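Local atomic coordinates of G-protein alpha subunit Galpha7 (Naegleria fowleri, PDB entry 6NE6), a protein that probably binds and hydrolyses GTP as the alpha subunit of a heterotrimeric G protein, switching between nucleotide states to relay signals. Residues A[26-31]-A[306-311]; A[208-213]-A[259-264]. All coordinates share one frame; numbering follows the deposited sequence.

Interaction 1: A[26-31]-A[306-311]; sequences FKQMRL and LDKANL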
ATOM      1  N   PHE A  26       7.778  -2.168   4.433  1.00 13.36           N
ATOM      2  CA  PHE A  26       8.254  -2.963   5.562  1.00 12.75           C
ATOM      3  C   PHE A  26       8.430  -4.422   5.157  1.00 15.32           C
ATOM      4  O   PHE A  26       9.428  -5.056   5.511  1.00 11.82           O
ATOM      5  CB  PHE A  26       7.309  -2.858   6.763  1.00 10.65           C
ATOM      6  CG  PHE A  26       7.855  -3.547   7.995  1.00 10.78           C
ATOM      7  CD1 PHE A  26       8.709  -2.875   8.846  1.00 14.29           C
ATOM      8  CD2 PHE A  26       7.552  -4.870   8.268  1.00 16.15           C
ATOM      9  CE1 PHE A  26       9.246  -3.503   9.963  1.00 15.06           C
ATOM     10  CE2 PHE A  26       8.092  -5.505   9.389  1.00 17.33           C
ATOM     11  CZ  PHE A  26       8.942  -4.811  10.231  1.00 16.46           C
ATOM     12  N   LYS A  27       7.461  -4.979   4.429  1.00 14.92           N
ATOM     13  CA  LYS A  27       7.557  -6.385   4.054  1.00 15.68           C
ATOM     14  C   LYS A  27       8.714  -6.626   3.096  1.00 16.32           C
ATOM     15  O   LYS A  27       9.386  -7.666   3.172  1.00 15.12           O
ATOM     16  CB  LYS A  27       6.229  -6.861   3.462  1.00 14.38           C
ATOM     17  CG  LYS A  27       5.145  -7.039   4.514  1.00 13.73           C
ATOM     18  CD  LYS A  27       3.825  -7.510   3.888  1.00 16.66           C
ATOM     19  CE  LYS A  27       3.199  -6.430   2.996  1.00 20.48           C
ATOM     20  NZ  LYS A  27       1.755  -6.728   2.723  1.00 20.23           N
ATOM     21  N   GLN A  28       8.975  -5.679   2.193  1.00 11.48           N
ATOM     22  CA  GLN A  28      10.135  -5.817   1.319  1.00 14.49           C
ATOM     23  C   GLN A  28      11.428  -5.757   2.116  1.00 13.35           C
ATOM     24  O   GLN A  28      12.383  -6.488   1.816  1.00 15.09           O
ATOM     25  CB  GLN A  28      10.128  -4.735   0.244  1.00 16.93           C
ATOM     26  CG  GLN A  28       9.006  -4.882  -0.755  1.00 18.26           C
ATOM     27  CD  GLN A  28       9.260  -5.954  -1.812  1.00 17.40           C
ATOM     28  OE1 GLN A  28       9.690  -7.076  -1.508  1.00 20.13           O
ATOM     29  NE2 GLN A  28       8.988  -5.611  -3.066  1.00 15.45           N
ATOM     30  N   MET A  29      11.475  -4.895   3.139  1.00 11.51           N
ATOM     31  CA  MET A  29      12.664  -4.824   3.985  1.00 12.60           C
ATOM     32  C   MET A  29      12.898  -6.146   4.704  1.00 11.26           C
ATOM     33  O   MET A  29      14.046  -6.595   4.834  1.00 14.44           O
ATOM     34  CB  MET A  29      12.535  -3.678   4.994  1.00 15.33           C
ATOM     35  CG  MET A  29      12.917  -2.304   4.433  1.00 25.24           C
ATOM     36  SD  MET A  29      14.687  -2.131   4.142  1.00 27.11           S
ATOM     37  CE  MET A  29      15.265  -1.781   5.803  1.00 25.14           C
ATOM     38  N   ARG A  30      11.823  -6.787   5.175  1.00 12.25           N
ATOM     39  CA  ARG A  30      11.959  -8.129   5.745  1.00 14.84           C
ATOM     40  C   ARG A  30      12.640  -9.069   4.758  1.00 16.12           C
ATOM     41  O   ARG A  30      13.528  -9.849   5.136  1.00 14.79           O
ATOM     42  CB  ARG A  30      10.588  -8.688   6.146  1.00 10.70           C
ATOM     43  CG  ARG A  30      10.001  -8.068   7.410  1.00  9.83           C
ATOM     44  CD  ARG A  30       8.775  -8.856   7.907  1.00 14.87           C
ATOM     45  NE  ARG A  30       9.069 -10.285   8.056  1.00 14.32           N
ATOM     46  CZ  ARG A  30       8.175 -11.205   8.421  1.00 15.50           C
ATOM     47  NH1 ARG A  30       6.921 -10.859   8.703  1.00 17.21           N
ATOM     48  NH2 ARG A  30       8.533 -12.474   8.507  1.00 15.34           N
ATOM     49  N   LEU A  31      12.224  -9.025   3.486  1.00 13.02           N
ATOM     50  CA  LEU A  31      12.795  -9.931   2.497  1.00 14.99           C
ATOM     51  C   LEU A  31      14.241  -9.565   2.196  1.00 16.29           C
ATOM     52  O   LEU A  31      15.097 -10.453   2.087  1.00 19.24           O
ATOM     53  CB  LEU A  31      11.950  -9.922   1.219  1.00 16.79           C
ATOM     54  CG  LEU A  31      10.505 -10.395   1.425  1.00 14.10           C
ATOM     55  CD1 LEU A  31       9.701 -10.357   0.124  1.00 14.17           C
ATOM     56  CD2 LEU A  31      10.489 -11.806   2.017  1.00 18.94           C
ATOM     57  N   LEU A 306       6.856  -2.070  -4.567  1.00 12.89           N
ATOM     58  CA  LEU A 306       6.727  -3.421  -5.102  1.00 16.61           C
ATOM     59  C   LEU A 306       7.935  -3.824  -5.938  1.00 15.76           C
ATOM     60  O   LEU A 306       8.117  -5.015  -6.215  1.00 19.54           O
ATOM     61  CB  LEU A 306       5.441  -3.540  -5.926  1.00 18.22           C
ATOM     62  CG  LEU A 306       4.138  -3.478  -5.130  1.00 17.75           C
ATOM     63  CD1 LEU A 306       2.944  -3.348  -6.077  1.00 22.91           C
ATOM     64  CD2 LEU A 306       3.986  -4.749  -4.287  1.00 17.23           C
ATOM     65  N   ASP A 307       8.766  -2.863  -6.335  1.00 15.18           N
ATOM     66  CA  ASP A 307      10.007  -3.144  -7.064  1.00 15.97           C
ATOM     67  C   ASP A 307      11.136  -3.226  -6.045  1.00 18.71           C
ATOM     68  O   ASP A 307      11.680  -2.200  -5.622  1.00 20.18           O
ATOM     69  CB  ASP A 307      10.269  -2.057  -8.106  1.00 18.07           C
ATOM     70  CG  ASP A 307      11.542  -2.307  -8.922  1.00 26.98           C
ATOM     71  OD1 ASP A 307      12.430  -3.054  -8.474  1.00 25.34           O
ATOM     72  OD2 ASP A 307      11.655  -1.738 -10.025  1.00 30.48           O
ATOM     73  N   LYS A 308      11.508  -4.451  -5.666  1.00 18.82           N
ATOM     74  CA  LYS A 308      12.440  -4.601  -4.551  1.00 22.05           C
ATOM     75  C   LYS A 308      13.785  -3.951  -4.860  1.00 15.86           C
ATOM     76  O   LYS A 308      14.382  -3.310  -3.988  1.00 20.88           O
ATOM     77  CB  LYS A 308      12.612  -6.079  -4.197  1.00 23.50           C
ATOM     78  CG  LYS A 308      13.627  -6.325  -3.086  1.00 24.35           C
ATOM     79  CD  LYS A 308      14.022  -7.789  -3.028  1.00 32.95           C
ATOM     80  CE  LYS A 308      12.982  -8.607  -2.297  1.00 41.96           C
ATOM     81  NZ  LYS A 308      11.853  -9.028  -3.172  1.00 41.71           N
ATOM     82  N   ALA A 309      14.263  -4.069  -6.108  1.00 18.39           N
ATOM     83  CA  ALA A 309      15.541  -3.458  -6.467  1.00 19.47           C
ATOM     84  C   ALA A 309      15.475  -1.936  -6.393  1.00 19.79           C
ATOM     85  O   ALA A 309      16.432  -1.294  -5.948  1.00 22.30           O
ATOM     86  CB  ALA A 309      15.976  -3.905  -7.863  1.00 27.13           C
ATOM     87  N   ASN A 310      14.362  -1.341  -6.836  1.00 19.01           N
ATOM     88  CA  ASN A 310      14.211   0.111  -6.751  1.00 21.82           C
ATOM     89  C   ASN A 310      14.112   0.561  -5.303  1.00 18.79           C
ATOM     90  O   ASN A 310      14.706   1.576  -4.920  1.00 19.42           O
ATOM     91  CB  ASN A 310      12.974   0.568  -7.535  1.00 22.31           C
ATOM     92  CG  ASN A 310      12.748   2.087  -7.472  1.00 21.92           C
ATOM     93  OD1 ASN A 310      11.750   2.567  -6.914  1.00 24.34           O
ATOM     94  ND2 ASN A 310      13.665   2.845  -8.058  1.00 27.40           N
ATOM     95  N   LEU A 311      13.358  -0.180  -4.488  1.00 17.22           N
ATOM     96  CA  LEU A 311      13.207   0.196  -3.088  1.00 18.04           C
ATOM     97  C   LEU A 311      14.549   0.136  -2.374  1.00 20.05           C
ATOM     98  O   LEU A 311      14.886   1.033  -1.596  1.00 17.84           O
ATOM     99  CB  LEU A 311      12.188  -0.707  -2.410  1.00 20.45           C
ATOM    100  CG  LEU A 311      11.928  -0.415  -0.931  1.00 24.70           C
ATOM    101  CD1 LEU A 311      11.419   1.012  -0.709  1.00 23.80           C
ATOM    102  CD2 LEU A 311      10.955  -1.422  -0.376  1.00 24.31           C
TER
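Gln28 lies with the base of its side chain against Leu311: its CB meets Leu311 CD2 at 3.5 Å, and the two side chains cross obliquely. Beyond CB the glutamine chain folds at chi2 (-78°), which swings the amide round toward the start of helix 308-326. There Gln28 OE1 accepts a weak hydrogen bond from Lys308 NZ at 3.4 Å, while the firm partner of Gln28 NE2 is the carbonyl oxygen of Ala305. Helix 22-32 follows a glycine-rich loop that fits the P-loop (Walker A) pattern of the Ras-like fold, and this contact sets it against the last helix of the chain. Lys308 reaches over through a double bend, chi3 -80° and chi4 84°, carrying its CE to 3.9 Å from Leu31 CB; its chain runs roughly at right angles to that of the leucine. Val154 of helix 150-154 touches Gln28, Leu31 and Leu306, so a third element packs at this joint. Asp307 caps the second helix: its OD1, approached from above the carboxylate plane, accepts from Asn310 N at 3.1 Å. The side-chain oxygen of Asn310 in turn takes the backbone N-H of Thr304, tying the helix start to the loop before it.

Interaction 2: A[208-213]-A[259-264]; sequences EFDQKC and NGSRLA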
ATOM      1  N   GLU A 208      -2.794   7.604  -6.277  1.00 13.96           N
ATOM      2  CA  GLU A 208      -4.150   7.838  -5.770  1.00 13.96           C
ATOM      3  C   GLU A 208      -4.763   9.135  -6.298  1.00 14.63           C
ATOM      4  O   GLU A 208      -5.834   9.526  -5.815  1.00 13.83           O
ATOM      5  CB  GLU A 208      -4.160   7.857  -4.234  1.00 13.80           C
ATOM      6  CG  GLU A 208      -3.471   9.065  -3.617  1.00 13.40           C
ATOM      7  CD  GLU A 208      -3.449   9.043  -2.099  1.00 17.96           C
ATOM      8  OE1 GLU A 208      -3.902   8.048  -1.493  1.00 20.98           O
ATOM      9  OE2 GLU A 208      -2.981  10.047  -1.518  1.00 17.43           O
ATOM     10  N   PHE A 209      -4.123   9.794  -7.276  1.00 13.80           N
ATOM     11  CA  PHE A 209      -4.615  11.088  -7.740  1.00 14.29           C
ATOM     12  C   PHE A 209      -6.020  11.001  -8.336  1.00 14.10           C
ATOM     13  O   PHE A 209      -6.716  12.019  -8.389  1.00 16.42           O
ATOM     14  CB  PHE A 209      -3.645  11.693  -8.770  1.00 13.96           C
ATOM     15  CG  PHE A 209      -3.628  10.993 -10.106  1.00 14.54           C
ATOM     16  CD1 PHE A 209      -2.722   9.970 -10.355  1.00 14.79           C
ATOM     17  CD2 PHE A 209      -4.504  11.373 -11.135  1.00 14.99           C
ATOM     18  CE1 PHE A 209      -2.685   9.328 -11.585  1.00 16.85           C
ATOM     19  CE2 PHE A 209      -4.473  10.740 -12.369  1.00 16.65           C
ATOM     20  CZ  PHE A 209      -3.570   9.718 -12.605  1.00 16.35           C
ATOM     21  N   ASP A 210      -6.445   9.826  -8.792  1.00 14.63           N
ATOM     22  CA  ASP A 210      -7.746   9.692  -9.446  1.00 16.27           C
ATOM     23  C   ASP A 210      -8.697   8.815  -8.637  1.00 15.07           C
ATOM     24  O   ASP A 210      -9.654   8.270  -9.190  1.00 16.65           O
ATOM     25  CB  ASP A 210      -7.592   9.171 -10.883  1.00 19.01           C
ATOM     26  CG  ASP A 210      -6.979   7.772 -10.954  1.00 17.46           C
ATOM     27  OD1 ASP A 210      -6.667   7.193  -9.898  1.00 19.10           O
ATOM     28  OD2 ASP A 210      -6.807   7.237 -12.074  1.00 20.36           O
ATOM     29  N   GLN A 211      -8.479   8.708  -7.324  1.00 14.77           N
ATOM     30  CA  GLN A 211      -9.298   7.850  -6.478  1.00 17.36           C
ATOM     31  C   GLN A 211     -10.022   8.654  -5.411  1.00 15.02           C
ATOM     32  O   GLN A 211      -9.579   9.729  -5.012  1.00 16.40           O
ATOM     33  CB  GLN A 211      -8.450   6.781  -5.794  1.00 15.17           C
ATOM     34  CG  GLN A 211      -7.935   5.722  -6.734  1.00 15.56           C
ATOM     35  CD  GLN A 211      -6.858   4.890  -6.082  1.00 19.79           C
ATOM     36  OE1 GLN A 211      -5.701   4.956  -6.465  1.00 20.21           O
ATOM     37  NE2 GLN A 211      -7.238   4.107  -5.074  1.00 24.48           N
ATOM     38  N   LYS A 212     -11.131   8.087  -4.930  1.00 15.55           N
ATOM     39  CA  LYS A 212     -11.921   8.648  -3.840  1.00 15.77           C
ATOM     40  C   LYS A 212     -11.552   7.993  -2.509  1.00 16.49           C
ATOM     41  O   LYS A 212     -11.190   6.813  -2.453  1.00 16.26           O
ATOM     42  CB  LYS A 212     -13.415   8.443  -4.108  1.00 22.01           C
ATOM     43  CG  LYS A 212     -13.913   9.086  -5.386  1.00 29.96           C
ATOM     44  CD  LYS A 212     -13.695  10.588  -5.340  1.00 38.00           C
ATOM     45  CE  LYS A 212     -14.290  11.305  -6.552  1.00 31.71           C
ATOM     46  NZ  LYS A 212     -13.991  12.769  -6.457  1.00 25.11           N
ATOM     47  N   CYS A 213     -11.709   8.757  -1.427  1.00 17.45           N
ATOM     48  CA  CYS A 213     -11.373   8.256  -0.097  1.00 16.54           C
ATOM     49  C   CYS A 213     -12.255   7.085   0.306  1.00 17.45           C
ATOM     50  O   CYS A 213     -11.771   6.100   0.881  1.00 17.87           O
ATOM     51  CB  CYS A 213     -11.513   9.370   0.939  1.00 22.08           C
ATOM     52  SG  CYS A 213     -10.217  10.593   0.803  1.00 20.45           S
ATOM     53  N   ASN A 259      -1.971   5.281 -19.556  1.00 16.20           N
ATOM     54  CA  ASN A 259      -3.205   4.661 -20.022  1.00 17.74           C
ATOM     55  C   ASN A 259      -4.359   5.642 -20.159  1.00 20.60           C
ATOM     56  O   ASN A 259      -5.466   5.222 -20.498  1.00 18.89           O
ATOM     57  CB  ASN A 259      -3.603   3.514 -19.093  1.00 21.77           C
ATOM     58  CG  ASN A 259      -2.726   2.308 -19.287  1.00 25.51           C
ATOM     59  OD1 ASN A 259      -2.063   2.185 -20.315  1.00 29.14           O
ATOM     60  ND2 ASN A 259      -2.719   1.405 -18.313  1.00 30.12           N
ATOM     61  N   GLY A 260      -4.133   6.925 -19.908  1.00 15.86           N
ATOM     62  CA  GLY A 260      -5.119   7.944 -20.199  1.00 15.92           C
ATOM     63  C   GLY A 260      -5.848   8.555 -19.016  1.00 18.19           C
ATOM     64  O   GLY A 260      -6.788   9.320 -19.237  1.00 19.67           O
ATOM     65  N   SER A 261      -5.467   8.247 -17.773  1.00 16.68           N
ATOM     66  CA  SER A 261      -6.055   8.926 -16.622  1.00 18.89           C
ATOM     67  C   SER A 261      -5.355  10.269 -16.441  1.00 24.25           C
ATOM     68  O   SER A 261      -4.144  10.307 -16.204  1.00 24.49           O
ATOM     69  CB  SER A 261      -5.923   8.077 -15.355  1.00 16.52           C
ATOM     70  OG  SER A 261      -6.662   8.683 -14.287  1.00 22.57           O
ATOM     71  N   ARG A 262      -6.105  11.366 -16.556  1.00 18.62           N
ATOM     72  CA  ARG A 262      -5.509  12.695 -16.685  1.00 19.71           C
ATOM     73  C   ARG A 262      -5.376  13.364 -15.326  1.00 20.35           C
ATOM     74  O   ARG A 262      -6.356  13.471 -14.584  1.00 20.05           O
ATOM     75  CB  ARG A 262      -6.356  13.575 -17.606  1.00 19.24           C
ATOM     76  CG  ARG A 262      -6.602  12.983 -18.990  1.00 21.52           C
ATOM     77  CD  ARG A 262      -7.481  13.898 -19.838  1.00 28.71           C
ATOM     78  NE  ARG A 262      -6.891  15.222 -20.002  1.00 31.98           N
ATOM     79  CZ  ARG A 262      -7.420  16.350 -19.530  1.00 33.28           C
ATOM     80  NH1 ARG A 262      -8.573  16.328 -18.866  1.00 36.11           N
ATOM     81  NH2 ARG A 262      -6.799  17.505 -19.731  1.00 29.69           N
ATOM     82  N   LEU A 263      -4.169  13.830 -15.008  1.00 15.60           N
ATOM     83  CA  LEU A 263      -3.979  14.518 -13.733  1.00 12.64           C
ATOM     84  C   LEU A 263      -4.870  15.753 -13.647  1.00 14.93           C
ATOM     85  O   LEU A 263      -5.407  16.062 -12.577  1.00 20.04           O
ATOM     86  CB  LEU A 263      -2.514  14.904 -13.560  1.00 17.82           C
ATOM     87  CG  LEU A 263      -2.149  15.562 -12.236  1.00 17.27           C
ATOM     88  CD1 LEU A 263      -2.467  14.598 -11.087  1.00 16.40           C
ATOM     89  CD2 LEU A 263      -0.658  15.937 -12.247  1.00 14.60           C
ATOM     90  N   ALA A 264      -5.060  16.450 -14.772  1.00 15.37           N
ATOM     91  CA  ALA A 264      -5.827  17.692 -14.792  1.00 19.74           C
ATOM     92  C   ALA A 264      -7.302  17.490 -14.468  1.00 24.73           C
ATOM     93  O   ALA A 264      -7.988  18.469 -14.141  1.00 24.01           O
ATOM     94  CB  ALA A 264      -5.694  18.376 -16.153  1.00 23.49           C
TER
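Phe209 and Asp210 both carry CG between the backbone N and the carbonyl carbon (chi1 71° and 63°); their CB atoms point toward 259-264, and this pair of torsions brings ring and carboxylate alongside each other, with Ser261 in contact with both. Asp210 CG ends up over one face of the Phe209 ring, offset toward its rim. From the other segment Ser261, with OG anti to its own N (chi1 -172°), donates its hydroxyl to Asp210 OD2 over a short 2.6 Å. The hydroxyl comes in on the anti side of that oxygen, tilted slightly out of the carboxylate plane. Ser261 OG also stands 3.6 Å from Phe209 CE2, so the same hydroxyl packs obliquely against the ring while it bonds to the neighbouring acid. Farther along, the carbonyl oxygen of Arg262 faces the ring edge, 4.0 Å from CE2 of Phe209. Leu263 supplies the apolar end of the contact: its CD1 sits 3.8 Å from Phe209 CD2 and touches the CB and CG of the same residue as well. The leucine's other neighbours include Phe283 and Ile284 of helix 277-291, while Phe209 also rests on Met222 of helix 221-235 and Ile257 of helix 250-258. The contact thus joins the loop after strand 199-205 to the one that leaves helix 250-258 through a Schellman motif at Gly260, on the Ras-like domain. Asp210 OD1 forms a salt bridge with Lys256, from the last turn of that helix. With one oxygen held by a lysine and the other by a hydroxyl, the carboxylate should be restricted in rotation, and both partners would be expected to favour its charged form.

Interaction 2 is nested along the chain within the loop that interaction 1 closes, yet the two do not touch: their nearest atoms lie about 12 Å apart. Both are partly buried, neither fully core nor surface, but interaction 1 lies nearer the centre of the chain, about 12 Å against 16 Å, centre to centre. They hold different elements. Interaction 1 sets one helix against the start of another, with leucine packing and a weak lysine-to-glutamine bond. Interaction 2 joins two loops around a buried phenylalanine, and a short serine-to-aspartate bond supplies its polar grip. Lysines enter both: Lys308 reaches across interaction 1 itself, whereas Lys256 braces the acid of interaction 2 from outside its segments.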